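Local coordinates for envelope glycoprotein E (Human herpesvirus 1, PDB 2GIY) that binds the Fc part of host IgG together with gI and is required with it for cell-to-cell spread of the virus, represented here by its ectodomain's C-terminal domain, at residues T163-A167 with A168-N172. Sequence-based numbering, arbitrary orientation.
Sequences TISTA and AQYRN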
# COMPACT_ATOMS: atom_id res chain seq x y z
N THR A 163 -16.11 -0.65 0.88
CA THR A 163 -17.48 -0.39 1.29
C THR A 163 -18.30 -1.25 0.35
O THR A 163 -18.33 -1.02 -0.87
CB THR A 163 -17.87 1.09 1.13
OG1 THR A 163 -17.13 1.89 2.07
CG2 THR A 163 -19.36 1.28 1.41
N ILE A 164 -18.95 -2.25 0.92
CA ILE A 164 -19.77 -3.18 0.15
C ILE A 164 -21.22 -2.93 0.50
O ILE A 164 -21.64 -3.19 1.63
CB ILE A 164 -19.40 -4.63 0.50
CG1 ILE A 164 -17.90 -4.84 0.28
CG2 ILE A 164 -20.22 -5.60 -0.35
CD1 ILE A 164 -17.40 -6.22 0.68
N SER A 165 -21.99 -2.43 -0.45
CA SER A 165 -23.39 -2.15 -0.14
C SER A 165 -24.26 -1.78 -1.32
O SER A 165 -23.80 -1.70 -2.46
CB SER A 165 -23.46 -1.01 0.88
OG SER A 165 -22.89 0.16 0.35
N THR A 166 -25.54 -1.58 -1.03
CA THR A 166 -26.50 -1.18 -2.04
C THR A 166 -26.31 0.32 -2.18
O THR A 166 -25.71 0.95 -1.31
CB THR A 166 -27.95 -1.47 -1.60
OG1 THR A 166 -28.25 -0.70 -0.42
CG2 THR A 166 -28.13 -2.95 -1.29
N ALA A 167 -26.81 0.89 -3.27
CA ALA A 167 -26.66 2.32 -3.51
C ALA A 167 -27.29 3.17 -2.41
O ALA A 167 -26.70 4.14 -1.95
CB ALA A 167 -27.26 2.68 -4.86
N ALA A 168 -28.49 2.81 -1.99
CA ALA A 168 -29.21 3.56 -0.96
C ALA A 168 -28.50 3.58 0.39
O ALA A 168 -28.55 4.59 1.10
CB ALA A 168 -30.62 2.99 -0.80
N GLN A 169 -27.85 2.48 0.74
CA GLN A 169 -27.15 2.37 2.02
C GLN A 169 -25.71 2.87 1.99
O GLN A 169 -25.09 3.06 3.03
CB GLN A 169 -27.14 0.92 2.49
CG GLN A 169 -28.52 0.33 2.71
CD GLN A 169 -28.46 -1.18 2.87
OE1 GLN A 169 -28.26 -1.91 1.90
NE2 GLN A 169 -28.63 -1.65 4.10
N TYR A 170 -25.19 3.06 0.78
CA TYR A 170 -23.81 3.51 0.61
C TYR A 170 -23.46 4.83 1.28
O TYR A 170 -24.17 5.83 1.13
CB TYR A 170 -23.47 3.61 -0.88
CG TYR A 170 -22.04 4.03 -1.13
CD1 TYR A 170 -21.02 3.09 -1.18
CD2 TYR A 170 -21.71 5.37 -1.27
CE1 TYR A 170 -19.69 3.47 -1.36
CE2 TYR A 170 -20.38 5.77 -1.44
CZ TYR A 170 -19.38 4.82 -1.48
OH TYR A 170 -18.07 5.21 -1.64
N ARG A 171 -22.35 4.83 2.00
CA ARG A 171 -21.83 6.02 2.65
C ARG A 171 -20.32 6.02 2.41
O ARG A 171 -19.65 5.01 2.62
CB ARG A 171 -22.11 6.00 4.16
CG ARG A 171 -23.59 6.03 4.51
CD ARG A 171 -24.27 7.34 4.11
NE ARG A 171 -25.65 7.35 4.58
CZ ARG A 171 -26.66 6.72 3.97
NH1 ARG A 171 -26.43 6.03 2.87
NH2 ARG A 171 -27.88 6.77 4.49
N ASN A 172 -19.80 7.15 1.95
CA ASN A 172 -18.38 7.29 1.68
C ASN A 172 -17.56 6.99 2.93
O ASN A 172 -17.93 7.40 4.03
CB ASN A 172 -18.08 8.71 1.20
CG ASN A 172 -16.63 8.90 0.82
OD1 ASN A 172 -15.95 7.80 0.51
ND2 ASN A 172 -16.13 10.02 0.79
O HOH W 1 -18.67 2.89 4.26
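Thr166 OG1 donates a hydrogen bond of 2.6 Å to Gln169 OE1 in the tight part of this chain reversal, arriving in the carbonyl plane on a lone pair. Ser143 OG hydrogen-bonds to the same OE1, and NE2 bonds to Pro140 O, so both ends of the amide are held. Set between its backbone N and carbonyl carbon (chi1 62°), Thr166 OG1 also receives a weak bond from Gln169 N, and Thr166 O a weak one from Tyr170 N, consistent with an ST motif. Two type I turns overlap: Ala167 and Ala168 are corners of the first, closed weakly by Gln169 N on Thr166 O; Ala168 and Gln169 of the second, closed by Tyr170 N on Ala167 O (3.3 Å). Beyond them, Thr163 CG2 touches Tyr170 CE1 at 3.5 Å, the side chains crossing at about a right angle, while Ser165 OG lies at the ring edge.

By contrast, Ala167 and Ala168 lie exposed at the bend. A water bound to Thr163 OG1 donates to Arg171 O (2.9 Å). Arg171 NH1 bridges Ala168 O and Tyr170 O, and its NH2 reaches Thr58 O. The turn follows strand 155-165 of this Ig V domain, which lies between strands 20-22 (parallel) and 144-152 (antiparallel); Tyr170 rests on Ala20 and Leu22 before strand 173-176.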